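Local coordinates for protein metallocarboxypeptidase (Trypanosoma cruzi, PDB 3DWC) that probably works as a metal-dependent carboxypeptidase of the M32 family, removing C-terminal amino acids of many kinds, though not proline, from peptides, at residues T106-K111 and K133-L138; L201-P206 and S335-V340; A430-S435 and T483-N488. One frame throughout, in Å; residues are numbered along the deposited sequence.

Interaction 1 of 3, residues T106-K111 and K133-L138; sequences TVLTTK and KELIAL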
ATOM      1  N   THR B 106     -25.835  -3.333   0.474  1.00 52.23           N
ATOM      2  CA  THR B 106     -24.652  -2.935   1.246  1.00 52.32           C
ATOM      3  C   THR B 106     -24.905  -2.837   2.747  1.00 52.48           C
ATOM      4  O   THR B 106     -24.079  -3.287   3.543  1.00 52.32           O
ATOM      5  CB  THR B 106     -24.129  -1.576   0.755  1.00 52.39           C
ATOM      6  OG1 THR B 106     -23.846  -1.661  -0.647  1.00 51.71           O
ATOM      7  CG2 THR B 106     -22.871  -1.157   1.520  1.00 52.27           C
ATOM      8  N   VAL B 107     -26.045  -2.251   3.117  1.00 52.64           N
ATOM      9  CA  VAL B 107     -26.430  -2.105   4.522  1.00 52.76           C
ATOM     10  C   VAL B 107     -26.708  -3.459   5.127  1.00 52.84           C
ATOM     11  O   VAL B 107     -26.229  -3.767   6.217  1.00 53.09           O
ATOM     12  CB  VAL B 107     -27.689  -1.204   4.717  1.00 52.91           C
ATOM     13  CG1 VAL B 107     -28.292  -1.407   6.125  1.00 52.76           C
ATOM     14  CG2 VAL B 107     -27.344   0.272   4.484  1.00 52.40           C
ATOM     15  N   LEU B 108     -27.486  -4.268   4.422  1.00 53.11           N
ATOM     16  CA  LEU B 108     -27.808  -5.604   4.911  1.00 53.24           C
ATOM     17  C   LEU B 108     -26.555  -6.487   5.006  1.00 53.38           C
ATOM     18  O   LEU B 108     -26.391  -7.216   5.978  1.00 53.29           O
ATOM     19  CB  LEU B 108     -28.901  -6.258   4.054  1.00 53.17           C
ATOM     20  CG  LEU B 108     -29.299  -7.698   4.404  1.00 53.31           C
ATOM     21  CD1 LEU B 108     -29.567  -7.869   5.905  1.00 52.77           C
ATOM     22  CD2 LEU B 108     -30.500  -8.172   3.545  1.00 52.83           C
ATOM     23  N   THR B 109     -25.648  -6.404   4.041  1.00 53.43           N
ATOM     24  CA  THR B 109     -24.492  -7.299   4.077  1.00 54.15           C
ATOM     25  C   THR B 109     -23.566  -6.940   5.221  1.00 54.15           C
ATOM     26  O   THR B 109     -23.013  -7.829   5.873  1.00 54.46           O
ATOM     27  CB  THR B 109     -23.714  -7.352   2.732  1.00 54.24           C
ATOM     28  OG1 THR B 109     -23.219  -6.049   2.391  1.00 55.74           O
ATOM     29  CG2 THR B 109     -24.618  -7.875   1.612  1.00 55.24           C
ATOM     30  N   THR B 110     -23.406  -5.637   5.471  1.00 54.56           N
ATOM     31  CA  THR B 110     -22.627  -5.140   6.626  1.00 54.21           C
ATOM     32  C   THR B 110     -23.298  -5.469   7.961  1.00 54.05           C
ATOM     33  O   THR B 110     -22.612  -5.741   8.953  1.00 53.61           O
ATOM     34  CB  THR B 110     -22.430  -3.625   6.558  1.00 54.41           C
ATOM     35  OG1 THR B 110     -23.568  -3.045   5.919  1.00 55.02           O
ATOM     36  CG2 THR B 110     -21.165  -3.262   5.777  1.00 54.68           C
ATOM     37  N   LYS B 111     -24.633  -5.425   7.985  1.00 53.79           N
ATOM     38  CA  LYS B 111     -25.397  -5.918   9.132  1.00 53.55           C
ATOM     39  C   LYS B 111     -25.239  -7.431   9.238  1.00 52.94           C
ATOM     40  O   LYS B 111     -24.811  -7.957  10.267  1.00 52.60           O
ATOM     41  CB  LYS B 111     -26.888  -5.572   8.999  1.00 53.83           C
ATOM     42  CG  LYS B 111     -27.767  -6.095  10.166  1.00 54.21           C
ATOM     43  CD  LYS B 111     -29.268  -5.744  10.014  1.00 54.48           C
ATOM     44  CE  LYS B 111     -30.183  -6.742  10.786  1.00 55.12           C
ATOM     45  NZ  LYS B 111     -30.300  -8.100  10.113  1.00 53.82           N
ATOM     46  N   LYS B 133     -33.251 -15.114   6.126  1.00 53.01           N
ATOM     47  CA  LYS B 133     -34.479 -14.929   5.339  1.00 52.98           C
ATOM     48  C   LYS B 133     -34.428 -13.685   4.458  1.00 52.60           C
ATOM     49  O   LYS B 133     -34.939 -13.709   3.343  1.00 52.25           O
ATOM     50  CB  LYS B 133     -35.718 -14.842   6.247  1.00 53.35           C
ATOM     51  CG  LYS B 133     -36.193 -16.188   6.813  1.00 53.64           C
ATOM     52  CD  LYS B 133     -37.154 -16.031   8.006  1.00 53.74           C
ATOM     53  CE  LYS B 133     -38.633 -16.027   7.599  1.00 54.53           C
ATOM     54  NZ  LYS B 133     -39.072 -14.769   6.917  1.00 55.42           N
ATOM     55  N   GLU B 134     -33.832 -12.602   4.962  1.00 52.33           N
ATOM     56  CA  GLU B 134     -33.749 -11.326   4.209  1.00 52.45           C
ATOM     57  C   GLU B 134     -32.695 -11.375   3.091  1.00 51.76           C
ATOM     58  O   GLU B 134     -32.899 -10.825   2.002  1.00 51.60           O
ATOM     59  CB  GLU B 134     -33.422 -10.149   5.136  1.00 52.26           C
ATOM     60  CG  GLU B 134     -34.533  -9.741   6.084  1.00 53.22           C
ATOM     61  CD  GLU B 134     -34.184  -8.457   6.830  1.00 53.58           C
ATOM     62  OE1 GLU B 134     -33.971  -8.516   8.071  1.00 56.21           O
ATOM     63  OE2 GLU B 134     -34.092  -7.398   6.165  1.00 53.76           O
ATOM     64  N   LEU B 135     -31.563 -12.001   3.390  1.00 51.43           N
ATOM     65  CA  LEU B 135     -30.521 -12.288   2.378  1.00 51.38           C
ATOM     66  C   LEU B 135     -31.114 -13.047   1.206  1.00 50.95           C
ATOM     67  O   LEU B 135     -31.062 -12.589   0.074  1.00 50.41           O
ATOM     68  CB  LEU B 135     -29.378 -13.078   3.005  1.00 51.01           C
ATOM     69  CG  LEU B 135     -28.556 -12.252   3.995  1.00 50.61           C
ATOM     70  CD1 LEU B 135     -27.621 -13.133   4.785  1.00 50.54           C
ATOM     71  CD2 LEU B 135     -27.787 -11.135   3.261  1.00 52.28           C
ATOM     72  N   ILE B 136     -31.744 -14.176   1.504  1.00 51.53           N
ATOM     73  CA  ILE B 136     -32.327 -15.011   0.470  1.00 51.90           C
ATOM     74  C   ILE B 136     -33.362 -14.242  -0.360  1.00 52.17           C
ATOM     75  O   ILE B 136     -33.499 -14.495  -1.555  1.00 52.81           O
ATOM     76  CB  ILE B 136     -32.958 -16.321   1.058  1.00 52.14           C
ATOM     77  CG1 ILE B 136     -31.892 -17.178   1.742  1.00 53.40           C
ATOM     78  CG2 ILE B 136     -33.644 -17.159  -0.034  1.00 51.56           C
ATOM     79  CD1 ILE B 136     -30.800 -17.685   0.807  1.00 54.26           C
ATOM     80  N   ALA B 137     -34.090 -13.309   0.255  1.00 51.97           N
ATOM     81  CA  ALA B 137     -35.065 -12.509  -0.493  1.00 51.56           C
ATOM     82  C   ALA B 137     -34.366 -11.462  -1.355  1.00 51.16           C
ATOM     83  O   ALA B 137     -34.803 -11.169  -2.460  1.00 50.75           O
ATOM     84  CB  ALA B 137     -36.057 -11.849   0.454  1.00 51.73           C
ATOM     85  N   LEU B 138     -33.276 -10.908  -0.829  1.00 51.36           N
ATOM     86  CA  LEU B 138     -32.427  -9.959  -1.567  1.00 51.59           C
ATOM     87  C   LEU B 138     -31.762 -10.614  -2.797  1.00 51.82           C
ATOM     88  O   LEU B 138     -31.745 -10.023  -3.893  1.00 51.45           O
ATOM     89  CB  LEU B 138     -31.351  -9.391  -0.630  1.00 51.68           C
ATOM     90  CG  LEU B 138     -30.644  -8.073  -0.960  1.00 51.98           C
ATOM     91  CD1 LEU B 138     -29.557  -8.279  -1.999  1.00 54.19           C
ATOM     92  CD2 LEU B 138     -31.604  -7.003  -1.415  1.00 52.64           C
TER

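Interaction 2 of 3, residues L201-P206 and S335-V340; sequences LEPKGP and SNMKRV. With SO4 (sulfate ion), chain U.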
ATOM      1  N   LEU B 201       3.769 -41.685   8.766  1.00 37.61           N
ATOM      2  CA  LEU B 201       4.533 -40.933   9.753  1.00 36.33           C
ATOM      3  C   LEU B 201       4.214 -39.447   9.565  1.00 36.39           C
ATOM      4  O   LEU B 201       4.428 -38.874   8.472  1.00 35.15           O
ATOM      5  CB  LEU B 201       6.012 -41.191   9.577  1.00 35.42           C
ATOM      6  CG  LEU B 201       6.456 -42.653   9.458  1.00 36.43           C
ATOM      7  CD1 LEU B 201       7.938 -42.738   9.142  1.00 39.18           C
ATOM      8  CD2 LEU B 201       6.151 -43.443  10.732  1.00 36.58           C
ATOM      9  N   GLU B 202       3.672 -38.840  10.615  1.00 35.65           N
ATOM     10  CA  GLU B 202       3.393 -37.427  10.606  1.00 36.08           C
ATOM     11  C   GLU B 202       4.681 -36.632  10.776  1.00 34.15           C
ATOM     12  O   GLU B 202       5.490 -36.916  11.668  1.00 32.59           O
ATOM     13  CB  GLU B 202       2.432 -37.029  11.729  1.00 37.54           C
ATOM     14  CG  GLU B 202       0.986 -37.326  11.416  1.00 44.48           C
ATOM     15  CD  GLU B 202       0.473 -36.533  10.254  1.00 51.87           C
ATOM     16  OE1 GLU B 202      -0.077 -37.178   9.339  1.00 57.23           O
ATOM     17  OE2 GLU B 202       0.625 -35.274  10.237  1.00 57.41           O
ATOM     18  N   PRO B 203       4.868 -35.624   9.935  1.00 32.36           N
ATOM     19  CA  PRO B 203       5.997 -34.730  10.191  1.00 32.28           C
ATOM     20  C   PRO B 203       5.964 -34.113  11.599  1.00 31.31           C
ATOM     21  O   PRO B 203       4.913 -33.630  12.042  1.00 30.26           O
ATOM     22  CB  PRO B 203       5.835 -33.671   9.112  1.00 31.40           C
ATOM     23  CG  PRO B 203       5.127 -34.419   7.995  1.00 31.01           C
ATOM     24  CD  PRO B 203       4.130 -35.239   8.719  1.00 32.88           C
ATOM     25  N   LYS B 204       7.110 -34.133  12.278  1.00 31.27           N
ATOM     26  CA  LYS B 204       7.237 -33.546  13.624  1.00 31.89           C
ATOM     27  C   LYS B 204       7.892 -32.160  13.667  1.00 31.09           C
ATOM     28  O   LYS B 204       9.020 -31.979  13.246  1.00 31.23           O
ATOM     29  CB  LYS B 204       7.993 -34.528  14.520  1.00 32.70           C
ATOM     30  CG  LYS B 204       7.147 -35.786  14.833  1.00 34.15           C
ATOM     31  CD  LYS B 204       7.930 -37.080  14.709  1.00 35.01           C
ATOM     32  CE  LYS B 204       7.386 -38.210  15.640  1.00 36.77           C
ATOM     33  NZ  LYS B 204       8.219 -38.253  16.878  1.00 38.52           N
ATOM     34  N   GLY B 205       7.169 -31.176  14.185  1.00 30.63           N
ATOM     35  CA  GLY B 205       7.695 -29.827  14.374  1.00 30.59           C
ATOM     36  C   GLY B 205       8.526 -29.656  15.645  1.00 29.77           C
ATOM     37  O   GLY B 205       8.768 -30.623  16.366  1.00 27.65           O
ATOM     38  N   PRO B 206       8.979 -28.419  15.928  1.00 29.59           N
ATOM     39  CA  PRO B 206       8.737 -27.186  15.181  1.00 29.93           C
ATOM     40  C   PRO B 206       9.384 -27.109  13.802  1.00 30.39           C
ATOM     41  O   PRO B 206      10.433 -27.722  13.545  1.00 31.13           O
ATOM     42  CB  PRO B 206       9.284 -26.075  16.093  1.00 29.73           C
ATOM     43  CG  PRO B 206      10.048 -26.767  17.171  1.00 29.56           C
ATOM     44  CD  PRO B 206       9.746 -28.201  17.171  1.00 28.93           C
ATOM     45  N   SER B 335       7.615 -41.497  -0.476  1.00 32.32           N
ATOM     46  CA  SER B 335       6.481 -42.381  -0.249  1.00 32.54           C
ATOM     47  C   SER B 335       5.644 -41.945   0.972  1.00 31.71           C
ATOM     48  O   SER B 335       4.405 -41.912   0.929  1.00 31.89           O
ATOM     49  CB  SER B 335       6.982 -43.828  -0.056  1.00 33.42           C
ATOM     50  OG  SER B 335       5.989 -44.624   0.604  1.00 37.48           O
ATOM     51  N   ASN B 336       6.297 -41.608   2.070  1.00 30.36           N
ATOM     52  CA  ASN B 336       5.531 -41.166   3.226  1.00 30.18           C
ATOM     53  C   ASN B 336       4.867 -39.801   3.007  1.00 29.73           C
ATOM     54  O   ASN B 336       3.709 -39.627   3.360  1.00 30.58           O
ATOM     55  CB  ASN B 336       6.375 -41.119   4.497  1.00 29.86           C
ATOM     56  CG  ASN B 336       5.549 -40.736   5.688  1.00 29.14           C
ATOM     57  OD1 ASN B 336       4.792 -41.566   6.172  1.00 28.33           O
ATOM     58  ND2 ASN B 336       5.636 -39.474   6.138  1.00 24.32           N
ATOM     59  N   MET B 337       5.549 -38.846   2.375  1.00 29.34           N
ATOM     60  CA  MET B 337       4.915 -37.563   2.160  1.00 29.96           C
ATOM     61  C   MET B 337       3.723 -37.641   1.230  1.00 29.88           C
ATOM     62  O   MET B 337       2.778 -36.880   1.359  1.00 29.71           O
ATOM     63  CB  MET B 337       5.903 -36.504   1.696  1.00 30.05           C
ATOM     64  CG  MET B 337       6.894 -36.103   2.787  1.00 29.33           C
ATOM     65  SD  MET B 337       6.136 -35.465   4.283  1.00 29.30           S
ATOM     66  CE  MET B 337       5.078 -34.243   3.542  1.00 27.46           C
ATOM     67  N   LYS B 338       3.776 -38.515   0.244  1.00 31.84           N
ATOM     68  CA  LYS B 338       2.587 -38.766  -0.565  1.00 31.89           C
ATOM     69  C   LYS B 338       1.399 -39.221   0.293  1.00 31.92           C
ATOM     70  O   LYS B 338       0.257 -38.826   0.073  1.00 31.24           O
ATOM     71  CB  LYS B 338       2.887 -39.793  -1.654  1.00 32.16           C
ATOM     72  CG  LYS B 338       1.697 -40.081  -2.544  1.00 33.07           C
ATOM     73  CD  LYS B 338       2.102 -41.031  -3.670  1.00 34.27           C
ATOM     74  CE  LYS B 338       0.926 -41.764  -4.243  1.00 37.48           C
ATOM     75  NZ  LYS B 338       1.418 -42.749  -5.310  1.00 40.33           N
ATOM     76  N   ARG B 339       1.672 -40.051   1.285  1.00 33.13           N
ATOM     77  CA  ARG B 339       0.611 -40.586   2.140  1.00 33.79           C
ATOM     78  C   ARG B 339       0.010 -39.515   3.009  1.00 34.05           C
ATOM     79  O   ARG B 339      -1.195 -39.488   3.196  1.00 34.72           O
ATOM     80  CB  ARG B 339       1.120 -41.754   2.973  1.00 34.32           C
ATOM     81  CG  ARG B 339       0.850 -43.048   2.299  1.00 38.04           C
ATOM     82  CD  ARG B 339       2.023 -43.916   1.999  1.00 42.09           C
ATOM     83  NE  ARG B 339       2.292 -44.893   3.006  1.00 42.94           N
ATOM     84  CZ  ARG B 339       2.847 -46.094   2.830  1.00 44.59           C
ATOM     85  NH1 ARG B 339       3.188 -46.586   1.643  1.00 46.27           N
ATOM     86  NH2 ARG B 339       3.046 -46.839   3.895  1.00 44.91           N
ATOM     87  N   VAL B 340       0.860 -38.616   3.503  1.00 34.11           N
ATOM     88  CA  VAL B 340       0.431 -37.444   4.266  1.00 33.50           C
ATOM     89  C   VAL B 340      -0.410 -36.479   3.375  1.00 34.13           C
ATOM     90  O   VAL B 340      -1.527 -36.129   3.708  1.00 34.23           O
ATOM     91  CB  VAL B 340       1.675 -36.701   4.855  1.00 32.48           C
ATOM     92  CG1 VAL B 340       1.277 -35.328   5.474  1.00 30.77           C
ATOM     93  CG2 VAL B 340       2.424 -37.599   5.854  1.00 29.84           C
TER
HETATM   94  S   SO4 U 611       3.442 -50.102   5.123  1.00 71.32           S
HETATM   95  O1  SO4 U 611       4.876 -50.423   5.094  1.00 70.95           O
HETATM   96  O2  SO4 U 611       2.674 -51.246   5.619  1.00 71.51           O
HETATM   97  O3  SO4 U 611       3.201 -48.973   6.014  1.00 70.48           O
HETATM   98  O4  SO4 U 611       2.996 -49.791   3.765  1.00 71.41           O

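Interaction 3 of 3, residues A430-S435 and T483-N488; sequences AAQLMS and TGETLN. With SO4 (sulfate ion), chain S; SO4 (sulfate ion), chain V.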
ATOM      1  N   ALA B 430      -8.844 -27.742 -14.110  1.00 27.30           N
ATOM      2  CA  ALA B 430      -7.488 -28.190 -13.827  1.00 27.83           C
ATOM      3  C   ALA B 430      -7.190 -29.604 -14.344  1.00 28.41           C
ATOM      4  O   ALA B 430      -6.128 -29.839 -14.931  1.00 30.40           O
ATOM      5  CB  ALA B 430      -7.199 -28.065 -12.335  1.00 27.11           C
ATOM      6  N   ALA B 431      -8.137 -30.526 -14.138  1.00 28.80           N
ATOM      7  CA  ALA B 431      -7.990 -31.925 -14.523  1.00 27.30           C
ATOM      8  C   ALA B 431      -8.004 -32.059 -16.017  1.00 27.01           C
ATOM      9  O   ALA B 431      -7.214 -32.777 -16.540  1.00 27.58           O
ATOM     10  CB  ALA B 431      -9.142 -32.780 -13.901  1.00 26.44           C
ATOM     11  N   GLN B 432      -8.914 -31.348 -16.676  1.00 27.25           N
ATOM     12  CA  GLN B 432      -9.034 -31.301 -18.117  1.00 28.25           C
ATOM     13  C   GLN B 432      -7.753 -30.747 -18.791  1.00 28.96           C
ATOM     14  O   GLN B 432      -7.296 -31.256 -19.772  1.00 29.65           O
ATOM     15  CB  GLN B 432     -10.248 -30.472 -18.528  1.00 26.87           C
ATOM     16  CG  GLN B 432     -10.572 -30.564 -20.056  1.00 28.50           C
ATOM     17  CD  GLN B 432     -12.028 -30.234 -20.396  1.00 28.69           C
ATOM     18  OE1 GLN B 432     -12.924 -30.544 -19.629  1.00 28.27           O
ATOM     19  NE2 GLN B 432     -12.264 -29.647 -21.584  1.00 27.93           N
ATOM     20  N   LEU B 433      -7.245 -29.647 -18.283  1.00 28.99           N
ATOM     21  CA  LEU B 433      -6.007 -29.054 -18.793  1.00 29.48           C
ATOM     22  C   LEU B 433      -4.782 -29.971 -18.669  1.00 28.13           C
ATOM     23  O   LEU B 433      -3.992 -30.090 -19.602  1.00 28.73           O
ATOM     24  CB  LEU B 433      -5.746 -27.746 -18.002  1.00 29.35           C
ATOM     25  CG  LEU B 433      -5.376 -26.429 -18.689  1.00 33.41           C
ATOM     26  CD1 LEU B 433      -4.470 -25.609 -17.726  1.00 36.64           C
ATOM     27  CD2 LEU B 433      -4.762 -26.482 -20.146  1.00 33.96           C
ATOM     28  N   MET B 434      -4.621 -30.574 -17.515  1.00 27.93           N
ATOM     29  CA  MET B 434      -3.531 -31.532 -17.272  1.00 29.39           C
ATOM     30  C   MET B 434      -3.679 -32.758 -18.133  1.00 29.70           C
ATOM     31  O   MET B 434      -2.672 -33.232 -18.653  1.00 30.67           O
ATOM     32  CB  MET B 434      -3.415 -31.941 -15.785  1.00 29.54           C
ATOM     33  CG  MET B 434      -2.243 -32.876 -15.481  1.00 28.34           C
ATOM     34  SD  MET B 434      -0.614 -32.259 -16.044  1.00 30.26           S
ATOM     35  CE  MET B 434      -0.122 -31.343 -14.537  1.00 21.87           C
ATOM     36  N   SER B 435      -4.906 -33.242 -18.358  1.00 30.69           N
ATOM     37  CA  SER B 435      -5.084 -34.362 -19.288  1.00 31.81           C
ATOM     38  C   SER B 435      -4.543 -34.054 -20.652  1.00 30.74           C
ATOM     39  O   SER B 435      -3.902 -34.864 -21.219  1.00 31.31           O
ATOM     40  CB  SER B 435      -6.567 -34.781 -19.474  1.00 32.84           C
ATOM     41  OG  SER B 435      -7.004 -35.334 -18.265  1.00 39.30           O
ATOM     42  N   THR B 483      -8.143 -27.535 -25.261  1.00 31.63           N
ATOM     43  CA  THR B 483      -8.174 -28.936 -24.834  1.00 31.22           C
ATOM     44  C   THR B 483      -9.005 -29.820 -25.757  1.00 31.60           C
ATOM     45  O   THR B 483      -9.102 -31.012 -25.525  1.00 32.72           O
ATOM     46  CB  THR B 483      -8.797 -29.067 -23.401  1.00 31.34           C
ATOM     47  OG1 THR B 483     -10.191 -28.730 -23.457  1.00 29.84           O
ATOM     48  CG2 THR B 483      -8.055 -28.174 -22.375  1.00 27.51           C
ATOM     49  N   GLY B 484      -9.651 -29.245 -26.759  1.00 31.28           N
ATOM     50  CA  GLY B 484     -10.380 -30.038 -27.719  1.00 32.31           C
ATOM     51  C   GLY B 484     -11.873 -30.105 -27.467  1.00 32.96           C
ATOM     52  O   GLY B 484     -12.603 -30.581 -28.310  1.00 33.30           O
ATOM     53  N   GLU B 485     -12.333 -29.651 -26.307  1.00 32.63           N
ATOM     54  CA  GLU B 485     -13.744 -29.728 -25.989  1.00 32.98           C
ATOM     55  C   GLU B 485     -14.105 -28.712 -24.903  1.00 33.41           C
ATOM     56  O   GLU B 485     -13.239 -28.130 -24.250  1.00 31.44           O
ATOM     57  CB  GLU B 485     -14.110 -31.145 -25.499  1.00 33.42           C
ATOM     58  CG  GLU B 485     -13.422 -31.524 -24.197  1.00 33.23           C
ATOM     59  CD  GLU B 485     -13.667 -32.952 -23.741  1.00 34.57           C
ATOM     60  OE1 GLU B 485     -14.737 -33.524 -24.014  1.00 37.09           O
ATOM     61  OE2 GLU B 485     -12.774 -33.497 -23.070  1.00 39.12           O
ATOM     62  N   THR B 486     -15.409 -28.528 -24.735  1.00 32.77           N
ATOM     63  CA  THR B 486     -15.983 -27.718 -23.680  1.00 33.23           C
ATOM     64  C   THR B 486     -15.761 -28.387 -22.271  1.00 32.43           C
ATOM     65  O   THR B 486     -15.341 -29.514 -22.197  1.00 32.10           O
ATOM     66  CB  THR B 486     -17.484 -27.463 -24.070  1.00 33.73           C
ATOM     67  OG1 THR B 486     -17.946 -26.279 -23.428  1.00 43.29           O
ATOM     68  CG2 THR B 486     -18.382 -28.596 -23.705  1.00 30.51           C
ATOM     69  N   LEU B 487     -16.067 -27.722 -21.162  1.00 32.39           N
ATOM     70  CA  LEU B 487     -15.815 -28.308 -19.829  1.00 32.22           C
ATOM     71  C   LEU B 487     -16.528 -29.633 -19.676  1.00 32.14           C
ATOM     72  O   LEU B 487     -17.721 -29.714 -19.911  1.00 30.71           O
ATOM     73  CB  LEU B 487     -16.139 -27.333 -18.673  1.00 32.52           C
ATOM     74  CG  LEU B 487     -15.802 -27.743 -17.222  1.00 32.03           C
ATOM     75  CD1 LEU B 487     -14.350 -28.152 -17.037  1.00 29.81           C
ATOM     76  CD2 LEU B 487     -16.146 -26.595 -16.353  1.00 32.39           C
ATOM     77  N   ASN B 488     -15.745 -30.671 -19.351  1.00 32.09           N
ATOM     78  CA  ASN B 488     -16.211 -32.043 -19.234  1.00 32.16           C
ATOM     79  C   ASN B 488     -15.748 -32.640 -17.881  1.00 31.62           C
ATOM     80  O   ASN B 488     -14.556 -32.835 -17.667  1.00 32.32           O
ATOM     81  CB  ASN B 488     -15.608 -32.844 -20.383  1.00 32.19           C
ATOM     82  CG  ASN B 488     -16.036 -34.304 -20.400  1.00 32.89           C
ATOM     83  OD1 ASN B 488     -16.574 -34.806 -19.434  1.00 32.98           O
ATOM     84  ND2 ASN B 488     -15.745 -35.004 -21.521  1.00 32.38           N
TER
HETATM   85  S   SO4 S 606     -17.876 -29.676 -27.375  1.00 53.49           S
HETATM   86  O1  SO4 S 606     -19.010 -28.745 -27.445  1.00 51.82           O
HETATM   87  O2  SO4 S 606     -16.649 -29.052 -27.866  1.00 49.94           O
HETATM   88  O3  SO4 S 606     -17.778 -30.149 -25.994  1.00 51.19           O
HETATM   89  O4  SO4 S 606     -18.103 -30.831 -28.246  1.00 54.60           O
HETATM   90  S   SO4 V 612     -15.115 -38.796 -21.752  1.00 59.33           S
HETATM   91  O1  SO4 V 612     -14.854 -39.791 -22.798  1.00 58.22           O
HETATM   92  O2  SO4 V 612     -16.381 -38.101 -22.030  1.00 57.09           O
HETATM   93  O3  SO4 V 612     -15.303 -39.509 -20.487  1.00 57.55           O
HETATM   94  O4  SO4 V 612     -13.958 -37.882 -21.674  1.00 54.92           O

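Interaction 1 of 3, residues T106-K111 and K133-L138
The flat group here is the carboxylate of Glu134, and the nearest polar group across the contact is the ammonium of Lys111. Lys111 NZ lies 4.2 Å from Glu134 OE1. The charges are opposite, but the gap is too wide for a salt bridge. Lys111 NZ also makes a weak hydrogen bond to Thr131 OG1, just ahead of the second segment.

Apart from this charged pair the contact is apolar, and Leu108 carries it. Its chi1 of 177° sets CG opposite the backbone N, which sends the branched end across to residues 133-138. There Leu108 CG meets Leu135 CD2 at 3.9 Å. Leu108 CD2 reaches Glu134 CB, also at 3.9 Å, so the acidic residue offers its aliphatic base as part of the greasy surface. Leu108 CD2 comes within 4.4 Å of Leu138 CB, a looser touch. Leu108 therefore sits against three residues of one helix, with its side chain set at a slant to Glu134 and Leu135.

Leu135 also packs on Ala112, and Leu138 on Phe101, Arg104 and Lys105, all on helix 99-122. The two segments belong to consecutive helices, 99-122 and 125-147, which form an antiparallel hairpin. Their local axes approach to 10.9 Å at 146°.

No hydrogen bond crosses between the segments. The pairing rests on van der Waals contact of leucines and the aliphatic base of Glu134, with buried Leu135 and Leu138 backing a partly exposed Leu108. The Lys111-Glu134 attraction at the exposed edge is probably modest.

Interaction 2 of 3, residues L201-P206 and S335-V340
Two torsions of Asn336 put its amide against the loop. Chi1 of -177° swings CG out opposite the backbone N and toward Leu201. Chi2 of 75° then turns the amide so that its oxygen and its nitrogen both face the backbone of that residue. Asn336 OD1 accepts from Leu201 N at 2.8 Å. Asn336 ND2 donates to Leu201 O at 2.7 Å. This second bond lies in the carbonyl plane, on a lone pair, and close to the plane of the asparagine amide. The first donor is tilted 18° from the plane of the Asn336 carbonyl.

The side chain of Leu201 runs at about a right angle to Asn336, with Leu201 CB 3.6 Å from Asn336 OD1. Val340 CG2 packs against the same carbonyl, 3.5 Å from Leu201 O. It also touches the Pro203 ring, with CD of that ring 4.1 Å from Val340 CG2. Met337, bent along its chain, brings SD to 4.0 Å from Pro203 CG.

Further bonds surround the contact. Asn336 ND2 also donates to Ala331 O, and Glu202 OE1 forms a salt bridge with Arg343. Arg339 NH2 bonds Thr199 O. A sulfate, probably from the crystallisation liquor, is bound there too, with its O4 3.0 Å from Arg339 NH2. Thr199 N bonds the same ion.

One asparagine amide thus pairs with both the N-H and the C=O of a single residue through two hydrogen bonds. It fastens the linker between helices 168-196 and 209-222 to the short helix 334-341, away from the cobalt site.

Interaction 3 of 3, residues A430-S435 and T483-N488
Gln432 fills the bend made by residues 483-488, and its amide is gripped at both ends. Gln432 NE2 donates to Thr483 OG1 at 2.9 Å, with a nearly straight N-H...O angle of 171°. Its other bond goes to Thr486 O at 3.1 Å. Both acceptors lie close to the amide plane of Gln432, but the nitrogen stands well above the carbonyl plane of Thr486. At the far end, Gln432 OE1 takes the N-H of Asn488 at 2.8 Å, in the carbonyl plane and on a lone pair.

The reach comes from an extended chain. With chi1 at -171°, CG points away from the backbone N and the amide is carried to the middle of the loop. Glu485 CG lies 3.4 Å from Gln432 NE2. Leu487 CD1 comes to 3.8 Å from Gln432 OE1. Thr483 CG2 rests 4.3 Å from Leu433 CD2, beside the helix.

A second shell sets these partners. Thr483 OG1 also bonds Leu479 O, in the helix that ends at the loop. Asn488 OD1 caps Glu490 N at the start of helix 490-501, while its ND2 donates to Glu485 OE1 at 3.1 Å. Glu485 OE2 in turn bonds His491. Asn488 ND2 also holds a sulfate, probably from the crystallisation liquor.

Gln432 is buried, and three hydrogen bonds satisfy its amide. One donor at OE1 and two acceptors at NE2 fix which way the amide is turned. Gln432 thus supplies the polar part of the attachment of this linker to helix 421-441; Leu487 adds apolar packing on the same helix.

In the fold
The three contacts follow one another along the chain, each closing before the next opens, and none touches another. Centres of interactions 1 and 2 lie 44 Å apart, those of 1 and 3 37 Å, and those of 2 and 3 32 Å. Interactions 1 and 3 sit on opposite sides of the chain's centre. No helix is shared: interaction 1 joins helices 99-122 and 125-147, interaction 2 uses helix 334-341, and interaction 3 helix 421-441. Interaction 3 has an indirect link to the metal site: Leu433 and Met434 pack on Phe303 of helix 294-309, which also carries the cobalt ligand Glu298. The three contacts join separate parts of one largely helical M32 fold.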